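Local coordinates for polyketide synthase PksJ (Bacillus subtilis subsp. subtilis, PDB 4J1Q), which stereoselectively reduces alpha- and beta-keto groups of polyketide intermediates with NADPH, as a ketoreductase domain of the bacillaene assembly line, at residues R200-G209 and Y281-A291; F328-V339 and F375-P384. All blocks are in the same frame, centred on the assembly; numbering follows the deposited sequence.

Contact 1: R200-G209 and Y281-A291. With NDP (NADPH dihydro-nicotinamide-adenine-dinucleotide phosphate), chain B.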
loop_
_atom_site.group_PDB
_atom_site.type_symbol
_atom_site.label_atom_id
_atom_site.label_comp_id
_atom_site.label_asym_id
_atom_site.label_seq_id
_atom_site.Cartn_x
_atom_site.Cartn_y
_atom_site.Cartn_z
ATOM N N ARG A 200 -0.360 25.794 -2.684
ATOM C CA ARG A 200 0.266 27.119 -2.651
ATOM C C ARG A 200 0.503 27.618 -4.068
ATOM O O ARG A 200 1.173 26.954 -4.871
ATOM C CB ARG A 200 1.606 27.065 -1.915
ATOM C CG ARG A 200 1.484 26.715 -0.447
ATOM C CD ARG A 200 2.845 26.683 0.218
ATOM N NE ARG A 200 2.721 26.309 1.624
ATOM C CZ ARG A 200 3.752 26.120 2.440
ATOM N NH1 ARG A 200 4.991 26.276 1.988
ATOM N NH2 ARG A 200 3.541 25.763 3.699
ATOM N N ASP A 201 -0.007 28.821 -4.346
ATOM C CA ASP A 201 -0.033 29.360 -5.701
ATOM C C ASP A 201 1.364 29.421 -6.286
ATOM O O ASP A 201 1.580 29.051 -7.438
ATOM C CB ASP A 201 -0.677 30.743 -5.740
ATOM C CG ASP A 201 -2.196 30.678 -5.781
ATOM O OD1 ASP A 201 -2.758 30.106 -6.743
ATOM O OD2 ASP A 201 -2.831 31.192 -4.840
ATOM N N GLU A 202 2.329 29.814 -5.467
ATOM C CA GLU A 202 3.715 29.519 -5.790
ATOM C C GLU A 202 4.203 28.301 -5.002
ATOM O O GLU A 202 3.557 27.876 -4.046
ATOM C CB GLU A 202 4.605 30.743 -5.550
ATOM C CG GLU A 202 4.197 31.972 -6.362
ATOM C CD GLU A 202 5.362 32.889 -6.700
ATOM O OE1 GLU A 202 6.131 33.235 -5.777
ATOM O OE2 GLU A 202 5.478 33.298 -7.881
ATOM N N GLY A 203 5.343 27.747 -5.388
ATOM C CA GLY A 203 5.906 26.612 -4.665
ATOM C C GLY A 203 5.819 25.280 -5.402
ATOM O O GLY A 203 5.083 25.144 -6.375
ATOM N N VAL A 204 6.554 24.289 -4.906
ATOM C CA VAL A 204 6.932 23.149 -5.719
ATOM C C VAL A 204 6.207 21.857 -5.334
ATOM O O VAL A 204 6.157 21.486 -4.162
ATOM C CB VAL A 204 8.450 22.915 -5.697
ATOM C CG1 VAL A 204 8.813 21.737 -6.588
ATOM C CG2 VAL A 204 9.171 24.166 -6.166
ATOM N N TYR A 205 5.666 21.174 -6.344
ATOM C CA TYR A 205 5.082 19.862 -6.186
ATOM C C TYR A 205 5.743 18.926 -7.182
ATOM O O TYR A 205 5.978 19.299 -8.337
ATOM C CB TYR A 205 3.563 19.912 -6.412
ATOM C CG TYR A 205 2.870 20.960 -5.555
ATOM C CD1 TYR A 205 2.948 20.909 -4.157
ATOM C CD2 TYR A 205 2.231 22.062 -6.138
ATOM C CE1 TYR A 205 2.371 21.903 -3.366
ATOM C CE2 TYR A 205 1.642 23.052 -5.356
ATOM C CZ TYR A 205 1.733 22.985 -3.979
ATOM O OH TYR A 205 1.160 23.988 -3.222
ATOM N N LEU A 206 6.114 17.735 -6.706
ATOM C CA LEU A 206 6.477 16.638 -7.580
ATOM C C LEU A 206 5.549 15.438 -7.523
ATOM O O LEU A 206 4.968 15.101 -6.488
ATOM C CB LEU A 206 7.934 16.202 -7.395
ATOM C CG LEU A 206 8.309 15.282 -6.237
ATOM C CD1 LEU A 206 9.571 14.508 -6.564
ATOM C CD2 LEU A 206 8.557 16.165 -5.035
ATOM N N ILE A 207 5.453 14.779 -8.667
ATOM C CA ILE A 207 4.690 13.583 -8.801
ATOM C C ILE A 207 5.616 12.555 -9.425
ATOM O O ILE A 207 6.013 12.691 -10.598
ATOM C CB ILE A 207 3.467 13.819 -9.708
ATOM C CG1 ILE A 207 2.792 15.154 -9.364
ATOM C CG2 ILE A 207 2.502 12.645 -9.605
ATOM C CD1 ILE A 207 1.490 15.407 -10.099
ATOM N N THR A 208 6.055 11.588 -8.614
ATOM C CA THR A 208 6.741 10.443 -9.149
ATOM C C THR A 208 5.709 9.607 -9.853
ATOM O O THR A 208 4.560 9.593 -9.444
ATOM C CB THR A 208 7.395 9.609 -8.051
ATOM O OG1 THR A 208 6.387 8.902 -7.323
ATOM C CG2 THR A 208 8.180 10.502 -7.120
ATOM N N GLY A 209 6.099 8.993 -10.967
ATOM C CA GLY A 209 5.134 8.436 -11.908
ATOM C C GLY A 209 4.332 9.524 -12.593
ATOM O O GLY A 209 3.219 9.291 -13.050
ATOM N N TYR A 281 15.404 25.345 -6.990
ATOM C CA TYR A 281 14.141 25.900 -6.508
ATOM C C TYR A 281 14.238 26.175 -5.018
ATOM O O TYR A 281 15.096 25.622 -4.343
ATOM C CB TYR A 281 13.013 24.897 -6.756
ATOM C CG TYR A 281 12.803 24.563 -8.207
ATOM C CD1 TYR A 281 12.521 25.558 -9.133
ATOM C CD2 TYR A 281 12.881 23.249 -8.654
ATOM C CE1 TYR A 281 12.330 25.260 -10.469
ATOM C CE2 TYR A 281 12.689 22.934 -9.990
ATOM C CZ TYR A 281 12.403 23.943 -10.893
ATOM O OH TYR A 281 12.230 23.636 -12.225
ATOM N N GLY A 282 13.317 26.969 -4.496
ATOM C CA GLY A 282 13.341 27.314 -3.078
ATOM C C GLY A 282 13.107 26.099 -2.202
ATOM O O GLY A 282 13.852 25.831 -1.256
ATOM N N THR A 283 12.060 25.354 -2.523
ATOM C CA THR A 283 11.588 24.306 -1.630
ATOM C C THR A 283 10.675 23.296 -2.317
ATOM O O THR A 283 10.332 23.434 -3.496
ATOM C CB THR A 283 10.867 24.888 -0.397
ATOM O OG1 THR A 283 9.709 25.627 -0.813
ATOM C CG2 THR A 283 11.798 25.797 0.379
ATOM N N LEU A 284 10.279 22.284 -1.561
ATOM C CA LEU A 284 9.265 21.366 -2.009
ATOM C C LEU A 284 8.009 21.558 -1.161
ATOM O O LEU A 284 8.072 21.476 0.057
ATOM C CB LEU A 284 9.809 19.946 -1.862
ATOM C CG LEU A 284 9.269 18.852 -2.768
ATOM C CD1 LEU A 284 9.088 19.348 -4.198
ATOM C CD2 LEU A 284 10.243 17.682 -2.703
ATOM N N ASN A 285 6.880 21.835 -1.807
ATOM C CA ASN A 285 5.608 22.034 -1.096
ATOM C C ASN A 285 4.748 20.780 -0.982
ATOM O O ASN A 285 3.714 20.799 -0.326
ATOM C CB ASN A 285 4.786 23.124 -1.765
ATOM C CG ASN A 285 5.379 24.497 -1.567
ATOM O OD1 ASN A 285 6.123 24.741 -0.604
ATOM N ND2 ASN A 285 5.088 25.394 -2.500
ATOM N N GLY A 286 5.135 19.713 -1.669
ATOM C CA GLY A 286 4.253 18.566 -1.791
ATOM C C GLY A 286 4.825 17.471 -2.663
ATOM O O GLY A 286 5.567 17.746 -3.611
ATOM N N ILE A 287 4.493 16.232 -2.328
ATOM C CA ILE A 287 4.896 15.062 -3.118
ATOM C C ILE A 287 3.722 14.124 -3.254
ATOM O O ILE A 287 3.048 13.839 -2.270
ATOM C CB ILE A 287 6.020 14.291 -2.428
ATOM C CG1 ILE A 287 7.137 15.249 -2.026
ATOM C CG2 ILE A 287 6.556 13.191 -3.320
ATOM C CD1 ILE A 287 8.506 14.629 -2.095
ATOM N N ILE A 288 3.428 13.708 -4.484
ATOM C CA ILE A 288 2.639 12.506 -4.719
ATOM C C ILE A 288 3.570 11.416 -5.164
ATOM O O ILE A 288 4.367 11.625 -6.075
ATOM C CB ILE A 288 1.592 12.711 -5.817
ATOM C CG1 ILE A 288 0.399 13.499 -5.263
ATOM C CG2 ILE A 288 1.120 11.384 -6.364
ATOM C CD1 ILE A 288 0.021 14.684 -6.105
ATOM N N HIS A 289 3.474 10.254 -4.519
ATOM C CA HIS A 289 4.188 9.084 -5.004
ATOM C C HIS A 289 3.281 8.257 -5.854
ATOM O O HIS A 289 2.421 7.567 -5.351
ATOM C CB HIS A 289 4.731 8.265 -3.844
ATOM C CG HIS A 289 5.689 7.176 -4.262
ATOM N ND1 HIS A 289 7.014 7.362 -4.315
ATOM C CD2 HIS A 289 5.467 5.864 -4.616
ATOM C CE1 HIS A 289 7.617 6.217 -4.669
ATOM N NE2 HIS A 289 6.668 5.304 -4.868
ATOM N N GLY A 290 3.387 8.424 -7.166
ATOM C CA GLY A 290 2.507 7.716 -8.081
ATOM C C GLY A 290 3.225 6.680 -8.910
ATOM O O GLY A 290 2.592 5.992 -9.703
ATOM N N ALA A 291 4.527 6.526 -8.693
ATOM C CA ALA A 291 5.320 5.538 -9.457
ATOM C C ALA A 291 4.903 4.105 -9.144
ATOM O O ALA A 291 4.738 3.732 -7.983
ATOM C CB ALA A 291 6.811 5.709 -9.197
HETATM P PA NDP B . 0.517 4.354 -15.032
HETATM O O1A NDP B . 1.256 3.033 -15.276
HETATM O O2A NDP B . -0.111 5.167 -16.121
HETATM O O5B NDP B . 1.457 5.302 -14.155
HETATM C C5B NDP B . 2.580 4.771 -13.448
HETATM C C4B NDP B . 3.765 5.630 -13.857
HETATM O O4B NDP B . 4.874 5.297 -13.019
HETATM C C3B NDP B . 4.207 5.274 -15.269
HETATM O O3B NDP B . 4.132 6.536 -15.990
HETATM C C2B NDP B . 5.654 4.805 -15.135
HETATM O O2B NDP B . 6.502 5.468 -16.122
HETATM C C1B NDP B . 6.082 5.319 -13.772
HETATM N N9A NDP B . 7.050 4.341 -13.190
HETATM C C8A NDP B . 6.934 2.965 -13.170
HETATM N N7A NDP B . 8.054 2.458 -12.525
HETATM C C5A NDP B . 8.835 3.542 -12.089
HETATM C C6A NDP B . 10.045 3.653 -11.407
HETATM N N6A NDP B . 10.771 2.555 -11.019
HETATM N N1A NDP B . 10.551 4.892 -11.142
HETATM C C2A NDP B . 9.907 6.008 -11.565
HETATM N N3A NDP B . 8.755 5.916 -12.264
HETATM C C4A NDP B . 8.175 4.699 -12.506
HETATM O O3 NDP B . -0.598 4.046 -13.907
HETATM P PN NDP B . -1.532 5.210 -13.329
HETATM O O1N NDP B . -2.936 4.740 -13.703
HETATM O O2N NDP B . -0.966 6.583 -13.641
HETATM O O5D NDP B . -1.361 4.984 -11.739
HETATM C C5D NDP B . -0.782 5.962 -10.865
HETATM C C4D NDP B . -0.599 5.304 -9.478
HETATM O O4D NDP B . -1.897 5.112 -8.875
HETATM C C3D NDP B . 0.025 3.906 -9.606
HETATM O O3D NDP B . 1.012 3.693 -8.569
HETATM C C2D NDP B . -1.143 2.981 -9.460
HETATM O O2D NDP B . -0.704 1.774 -8.830
HETATM C C1D NDP B . -2.156 3.752 -8.602
HETATM N N1N NDP B . -3.538 3.400 -8.955
HETATM C C2N NDP B . -4.059 3.691 -10.181
HETATM C C3N NDP B . -5.371 3.299 -10.536
HETATM C C7N NDP B . -5.936 3.654 -11.913
HETATM O O7N NDP B . -7.162 3.595 -12.078
HETATM N N7N NDP B . -5.109 3.934 -12.948
HETATM C C4N NDP B . -6.145 2.532 -9.625
HETATM C C5N NDP B . -5.568 2.219 -8.379
HETATM C C6N NDP B . -4.255 2.662 -8.084
HETATM P P2B NDP B . 7.867 4.785 -16.667
HETATM O O1X NDP B . 7.393 3.375 -17.080
HETATM O O2X NDP B . 8.229 5.788 -17.755
HETATM O O3X NDP B . 8.837 4.761 -15.503
#

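Contact 2: F328-V339 and F375-P384. With NDP (NADPH dihydro-nicotinamide-adenine-dinucleotide phosphate), chain B.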
loop_
_atom_site.group_PDB
_atom_site.type_symbol
_atom_site.label_atom_id
_atom_site.label_comp_id
_atom_site.label_asym_id
_atom_site.label_seq_id
_atom_site.Cartn_x
_atom_site.Cartn_y
_atom_site.Cartn_z
ATOM N N PHE A 328 12.761 18.631 3.917
ATOM C CA PHE A 328 11.934 19.614 3.229
ATOM C C PHE A 328 10.687 19.930 4.029
ATOM O O PHE A 328 10.096 19.042 4.629
ATOM C CB PHE A 328 11.533 19.112 1.850
ATOM C CG PHE A 328 12.670 19.019 0.885
ATOM C CD1 PHE A 328 12.847 19.994 -0.084
ATOM C CD2 PHE A 328 13.518 17.917 0.892
ATOM C CE1 PHE A 328 13.855 19.882 -1.022
ATOM C CE2 PHE A 328 14.530 17.796 -0.047
ATOM C CZ PHE A 328 14.703 18.786 -1.003
ATOM N N PRO A 329 10.273 21.207 4.023
ATOM C CA PRO A 329 9.105 21.646 4.773
ATOM C C PRO A 329 7.804 21.386 4.017
ATOM O O PRO A 329 7.116 22.340 3.645
ATOM C CB PRO A 329 9.344 23.151 4.923
ATOM C CG PRO A 329 10.108 23.518 3.703
ATOM C CD PRO A 329 10.976 22.336 3.384
ATOM N N LEU A 330 7.465 20.111 3.820
ATOM C CA LEU A 330 6.332 19.715 2.976
ATOM C C LEU A 330 4.989 20.068 3.589
ATOM O O LEU A 330 4.806 19.941 4.798
ATOM C CB LEU A 330 6.369 18.204 2.702
ATOM C CG LEU A 330 7.583 17.627 1.968
ATOM C CD1 LEU A 330 7.548 16.104 1.993
ATOM C CD2 LEU A 330 7.627 18.129 0.538
ATOM N N ASP A 331 4.021 20.415 2.742
ATOM C CA ASP A 331 2.622 20.482 3.164
ATOM C C ASP A 331 1.990 19.072 3.209
ATOM O O ASP A 331 1.094 18.811 4.015
ATOM C CB ASP A 331 1.816 21.403 2.236
ATOM C CG ASP A 331 2.437 22.818 2.085
ATOM O OD1 ASP A 331 3.198 23.261 2.984
ATOM O OD2 ASP A 331 2.157 23.479 1.050
ATOM N N PHE A 332 2.483 18.160 2.366
ATOM C CA PHE A 332 1.953 16.796 2.299
ATOM C C PHE A 332 2.920 15.804 1.638
ATOM O O PHE A 332 3.843 16.193 0.908
ATOM C CB PHE A 332 0.590 16.765 1.585
ATOM C CG PHE A 332 0.615 17.339 0.185
ATOM C CD1 PHE A 332 1.262 16.668 -0.848
ATOM C CD2 PHE A 332 -0.033 18.545 -0.102
ATOM C CE1 PHE A 332 1.273 17.192 -2.130
ATOM C CE2 PHE A 332 -0.017 19.078 -1.374
ATOM C CZ PHE A 332 0.634 18.399 -2.389
ATOM N N PHE A 333 2.745 14.527 1.964
ATOM C CA PHE A 333 3.373 13.445 1.225
ATOM C C PHE A 333 2.291 12.379 1.056
ATOM O O PHE A 333 1.872 11.762 2.029
ATOM C CB PHE A 333 4.560 12.895 2.022
ATOM C CG PHE A 333 5.555 12.093 1.208
ATOM C CD1 PHE A 333 5.166 11.395 0.072
ATOM C CD2 PHE A 333 6.849 11.912 1.683
ATOM C CE1 PHE A 333 6.068 10.576 -0.618
ATOM C CE2 PHE A 333 7.757 11.103 0.999
ATOM C CZ PHE A 333 7.357 10.406 -0.141
ATOM N N ILE A 334 1.736 12.294 -0.149
ATOM C CA ILE A 334 0.605 11.417 -0.417
ATOM C C ILE A 334 0.996 10.259 -1.325
ATOM O O ILE A 334 1.560 10.476 -2.397
ATOM C CB ILE A 334 -0.536 12.186 -1.089
ATOM C CG1 ILE A 334 -1.251 13.101 -0.074
ATOM C CG2 ILE A 334 -1.496 11.224 -1.766
ATOM C CD1 ILE A 334 -1.905 14.304 -0.720
ATOM N N PHE A 335 0.738 9.032 -0.874
ATOM C CA PHE A 335 1.010 7.846 -1.690
ATOM C C PHE A 335 -0.241 7.503 -2.489
ATOM O O PHE A 335 -1.327 7.392 -1.923
ATOM C CB PHE A 335 1.377 6.631 -0.812
ATOM C CG PHE A 335 2.282 6.942 0.339
ATOM C CD1 PHE A 335 2.189 6.207 1.519
ATOM C CD2 PHE A 335 3.262 7.915 0.240
ATOM C CE1 PHE A 335 2.983 6.514 2.617
ATOM C CE2 PHE A 335 4.064 8.231 1.322
ATOM C CZ PHE A 335 3.931 7.526 2.513
ATOM N N PHE A 336 -0.060 7.166 -3.756
ATOM C CA PHE A 336 -1.160 6.607 -4.546
ATOM C C PHE A 336 -1.174 5.082 -4.513
ATOM O O PHE A 336 -0.534 4.403 -5.330
ATOM C CB PHE A 336 -1.128 7.125 -5.989
ATOM C CG PHE A 336 -1.658 8.533 -6.132
ATOM C CD1 PHE A 336 -2.009 9.281 -5.003
ATOM C CD2 PHE A 336 -1.847 9.090 -7.387
ATOM C CE1 PHE A 336 -2.503 10.564 -5.131
ATOM C CE2 PHE A 336 -2.335 10.374 -7.521
ATOM C CZ PHE A 336 -2.677 11.118 -6.391
ATOM N N SER A 337 -1.860 4.544 -3.513
ATOM C CA SER A 337 -1.930 3.095 -3.319
ATOM C C SER A 337 -3.190 2.606 -4.029
ATOM O O SER A 337 -3.810 3.349 -4.781
ATOM C CB SER A 337 -1.984 2.789 -1.805
ATOM O OG SER A 337 -2.224 1.415 -1.539
ATOM N N SER A 338 -3.637 1.396 -3.715
ATOM C CA SER A 338 -4.694 0.797 -4.500
ATOM C C SER A 338 -5.640 0.018 -3.612
ATOM O O SER A 338 -5.247 -0.513 -2.554
ATOM C CB SER A 338 -4.104 -0.153 -5.548
ATOM O OG SER A 338 -5.090 -1.073 -5.980
ATOM N N VAL A 339 -6.875 -0.123 -4.079
ATOM C CA VAL A 339 -7.804 -1.046 -3.446
ATOM C C VAL A 339 -7.256 -2.495 -3.337
ATOM O O VAL A 339 -7.572 -3.215 -2.408
ATOM C CB VAL A 339 -9.180 -0.965 -4.139
ATOM C CG1 VAL A 339 -9.750 -2.344 -4.400
ATOM C CG2 VAL A 339 -10.134 -0.121 -3.294
ATOM N N PHE A 375 8.557 16.167 7.944
ATOM C CA PHE A 375 7.714 17.350 7.808
ATOM C C PHE A 375 6.492 17.067 6.938
ATOM O O PHE A 375 6.612 16.491 5.847
ATOM C CB PHE A 375 8.517 18.505 7.202
ATOM C CG PHE A 375 9.606 19.031 8.096
ATOM C CD1 PHE A 375 9.701 18.618 9.422
ATOM C CD2 PHE A 375 10.486 20.002 7.636
ATOM C CE1 PHE A 375 10.665 19.147 10.264
ATOM C CE2 PHE A 375 11.427 20.568 8.485
ATOM C CZ PHE A 375 11.522 20.132 9.797
ATOM N N GLY A 376 5.324 17.508 7.409
ATOM C CA GLY A 376 4.092 17.495 6.605
ATOM C C GLY A 376 3.218 16.253 6.764
ATOM O O GLY A 376 3.687 15.195 7.202
ATOM N N SER A 377 1.949 16.374 6.388
ATOM C CA SER A 377 0.986 15.308 6.645
ATOM C C SER A 377 1.073 14.178 5.609
ATOM O O SER A 377 1.206 14.429 4.413
ATOM C CB SER A 377 -0.432 15.874 6.706
ATOM O OG SER A 377 -0.950 16.030 5.399
ATOM N N THR A 378 0.941 12.944 6.080
ATOM C CA THR A 378 1.134 11.772 5.226
ATOM C C THR A 378 -0.163 11.006 5.062
ATOM O O THR A 378 -0.782 10.612 6.047
ATOM C CB THR A 378 2.171 10.806 5.823
ATOM O OG1 THR A 378 3.314 11.544 6.260
ATOM C CG2 THR A 378 2.601 9.801 4.798
ATOM N N ILE A 379 -0.523 10.728 3.815
ATOM C CA ILE A 379 -1.738 9.983 3.525
ATOM C C ILE A 379 -1.452 8.954 2.452
ATOM O O ILE A 379 -0.754 9.246 1.484
ATOM C CB ILE A 379 -2.853 10.919 3.018
ATOM C CG1 ILE A 379 -3.099 12.024 4.034
ATOM C CG2 ILE A 379 -4.139 10.144 2.769
ATOM C CD1 ILE A 379 -4.023 13.118 3.534
ATOM N N SER A 380 -2.048 7.776 2.587
ATOM C CA SER A 380 -2.072 6.794 1.514
ATOM C C SER A 380 -3.522 6.593 1.067
ATOM O O SER A 380 -4.414 6.405 1.908
ATOM C CB SER A 380 -1.463 5.474 1.997
ATOM O OG SER A 380 -1.332 4.497 0.944
ATOM N N PHE A 381 -3.779 6.717 -0.236
ATOM C CA PHE A 381 -5.136 6.540 -0.746
ATOM C C PHE A 381 -5.228 5.150 -1.363
ATOM O O PHE A 381 -4.462 4.824 -2.286
ATOM C CB PHE A 381 -5.484 7.603 -1.816
ATOM C CG PHE A 381 -5.755 8.988 -1.260
ATOM C CD1 PHE A 381 -4.712 9.860 -0.967
ATOM C CD2 PHE A 381 -7.047 9.436 -1.101
ATOM C CE1 PHE A 381 -4.961 11.147 -0.493
ATOM C CE2 PHE A 381 -7.309 10.719 -0.621
ATOM C CZ PHE A 381 -6.263 11.578 -0.325
ATOM N N ASN A 382 -6.189 4.350 -0.911
ATOM C CA ASN A 382 -6.531 3.160 -1.665
ATOM C C ASN A 382 -7.548 3.436 -2.766
ATOM O O ASN A 382 -8.771 3.513 -2.500
ATOM C CB ASN A 382 -7.029 2.054 -0.745
ATOM C CG ASN A 382 -6.021 1.691 0.303
ATOM O OD1 ASN A 382 -6.025 2.253 1.415
ATOM N ND2 ASN A 382 -5.171 0.726 -0.017
ATOM N N TRP A 383 -7.030 3.666 -3.975
ATOM C CA TRP A 383 -7.857 4.072 -5.111
ATOM C C TRP A 383 -8.489 2.877 -5.737
ATOM O O TRP A 383 -7.830 1.833 -5.917
ATOM C CB TRP A 383 -7.013 4.745 -6.178
ATOM C CG TRP A 383 -6.494 6.116 -5.836
ATOM C CD1 TRP A 383 -5.195 6.576 -5.997
ATOM C CD2 TRP A 383 -7.274 7.295 -5.396
ATOM N NE1 TRP A 383 -5.096 7.901 -5.639
ATOM C CE2 TRP A 383 -6.312 8.395 -5.275
ATOM C CE3 TRP A 383 -8.609 7.531 -5.096
ATOM C CZ2 TRP A 383 -6.701 9.679 -4.909
ATOM C CZ3 TRP A 383 -8.982 8.811 -4.670
ATOM C CH2 TRP A 383 -8.050 9.871 -4.595
ATOM N N PRO A 384 -9.738 3.040 -6.190
ATOM C CA PRO A 384 -10.294 2.052 -7.084
ATOM C C PRO A 384 -9.827 2.301 -8.523
ATOM O O PRO A 384 -9.036 3.226 -8.785
ATOM C CB PRO A 384 -11.783 2.312 -6.966
ATOM C CG PRO A 384 -11.863 3.811 -6.829
ATOM C CD PRO A 384 -10.655 4.183 -5.993
HETATM P PA NDP B . 0.517 4.354 -15.032
HETATM O O1A NDP B . 1.256 3.033 -15.276
HETATM O O2A NDP B . -0.111 5.167 -16.121
HETATM O O5B NDP B . 1.457 5.302 -14.155
HETATM C C5B NDP B . 2.580 4.771 -13.448
HETATM C C4B NDP B . 3.765 5.630 -13.857
HETATM O O4B NDP B . 4.874 5.297 -13.019
HETATM C C3B NDP B . 4.207 5.274 -15.269
HETATM O O3B NDP B . 4.132 6.536 -15.990
HETATM C C2B NDP B . 5.654 4.805 -15.135
HETATM O O2B NDP B . 6.502 5.468 -16.122
HETATM C C1B NDP B . 6.082 5.319 -13.772
HETATM N N9A NDP B . 7.050 4.341 -13.190
HETATM C C8A NDP B . 6.934 2.965 -13.170
HETATM N N7A NDP B . 8.054 2.458 -12.525
HETATM C C5A NDP B . 8.835 3.542 -12.089
HETATM C C6A NDP B . 10.045 3.653 -11.407
HETATM N N6A NDP B . 10.771 2.555 -11.019
HETATM N N1A NDP B . 10.551 4.892 -11.142
HETATM C C2A NDP B . 9.907 6.008 -11.565
HETATM N N3A NDP B . 8.755 5.916 -12.264
HETATM C C4A NDP B . 8.175 4.699 -12.506
HETATM O O3 NDP B . -0.598 4.046 -13.907
HETATM P PN NDP B . -1.532 5.210 -13.329
HETATM O O1N NDP B . -2.936 4.740 -13.703
HETATM O O2N NDP B . -0.966 6.583 -13.641
HETATM O O5D NDP B . -1.361 4.984 -11.739
HETATM C C5D NDP B . -0.782 5.962 -10.865
HETATM C C4D NDP B . -0.599 5.304 -9.478
HETATM O O4D NDP B . -1.897 5.112 -8.875
HETATM C C3D NDP B . 0.025 3.906 -9.606
HETATM O O3D NDP B . 1.012 3.693 -8.569
HETATM C C2D NDP B . -1.143 2.981 -9.460
HETATM O O2D NDP B . -0.704 1.774 -8.830
HETATM C C1D NDP B . -2.156 3.752 -8.602
HETATM N N1N NDP B . -3.538 3.400 -8.955
HETATM C C2N NDP B . -4.059 3.691 -10.181
HETATM C C3N NDP B . -5.371 3.299 -10.536
HETATM C C7N NDP B . -5.936 3.654 -11.913
HETATM O O7N NDP B . -7.162 3.595 -12.078
HETATM N N7N NDP B . -5.109 3.934 -12.948
HETATM C C4N NDP B . -6.145 2.532 -9.625
HETATM C C5N NDP B . -5.568 2.219 -8.379
HETATM C C6N NDP B . -4.255 2.662 -8.084
HETATM P P2B NDP B . 7.867 4.785 -16.667
HETATM O O1X NDP B . 7.393 3.375 -17.080
HETATM O O2X NDP B . 8.229 5.788 -17.755
HETATM O O3X NDP B . 8.837 4.761 -15.503
#

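Contact 1: R200-G209 and Y281-A291
The contact belongs to the NADPH pocket, where G209 meets G290 and A291 at the C-terminal ends of two neighbouring parallel strands. Strand 204-208 runs beside strand 286-289, with their axes 9° apart. L206 N gives a hydrogen bond to G286 O, and L206 O takes one from I288 N. T208 N then bonds to I288 O, and G290 N bonds to T208 O.

The side chains form two faces. On one, L206 packs its CD2 against the ends of L284 and I287. L206 CD2 is 3.3 Å from both L284 CD2 and I287 CD1. L206 and I287 run alongside each other in the same direction; L284 comes in crosswise. On the other face, I207 CG2 meets I288 CG2 at 3.7 Å, again with the two chains alongside each other.

In T208, chi1 of 73° sets OG1 between the backbone N and the carbonyl carbon, facing the amides of G290 and A291. There OG1 receives weak bonds from G290 N and A291 N. G290 N is therefore shared between T208 O at 2.8 Å and T208 OG1 at 3.0 Å. The same hydroxyl sits over one face of the H289 imidazole, off-centre toward the rim. The far nitrogen of that ring, NE2, is held by P313 O.

The cofactor lies across both strand ends. NDP O3D donates to G290 O at 3.0 Å, G209 CA approaches NDP O4B, and A291 CB lies 3.6 Å from NDP N3A of the adenine. Two parallel strand ends carrying a dinucleotide, the first leading into a glycine-rich turn, are typical of the Rossmann fold of short-chain dehydrogenases/reductases.

Contact 2: F328-V339 and F375-P384
W383 points the edge of its indole at the face of F336, a T-shaped pair with planes at 84° and ring centroids 4.7 Å apart. The indole NE1 stands over the phenyl ring, toward its rim. This is the dense, buried end of the contact. Next to it, N382 ND2 donates to S338 O at 2.8 Å in an almost straight line (178°). With CG anti to the carbonyl carbon (chi1 -58°), N382 turns its amide to S338. The acceptor lies in the amide plane of N382, but the donor stands above the carbonyl plane of S338. D359 OD2 takes another bond from ND2, while D359 OD1 hydrogen-bonds to S337 OG and S380 OG. V339 N hydrogen-bonds to W383 O.

The strands 332-338 and 377-383 are parallel neighbours of the Rossmann sheet, joined by a crossover through helices 339-343 and 349-370. Their C-terminal ends line the nicotinamide site. P384 O is 3.1 Å from NDP C4N, the carbon that carries the hydride in NADPH, and S337 O is 3.4 Å from NDP C6N.

Mid-strand packing is also close. I334 CG2 touches the edge of the F381 ring at CD1, 3.6 Å away. On the other face, F335 CZ meets T378 CG2 at 3.5 Å, and the carbonyl O of I379 lies over the F335 ring.

The opposite end is looser. F375 is exposed and poorly ordered. Its ring edge, through CD2, lies 3.6 Å from P329 CA, and P329 is also exposed.

In the fold
Contacts 1 and 2 are neighbours in one sheet, with centres about 12 Å apart. Strand 286-289 of contact 1 lies next to strand 332-338 of contact 2, and H289 N is 2.9 Å from I334 O, a probable hydrogen bond. Nearer the strand starts, F332 CE1 packs at 3.3 Å against G286 CA. A salt bridge from R200 NH2 to D331 OD1, 2.6 Å, ties the two together at the end away from the cofactor. Both contacts touch the same NADPH: contact 1 reaches the adenosine part and the nicotinamide ribose, and contact 2 the nicotinamide ring and its ribose. K314, L214, R236, S237, V264 and W386 also hold the cofactor.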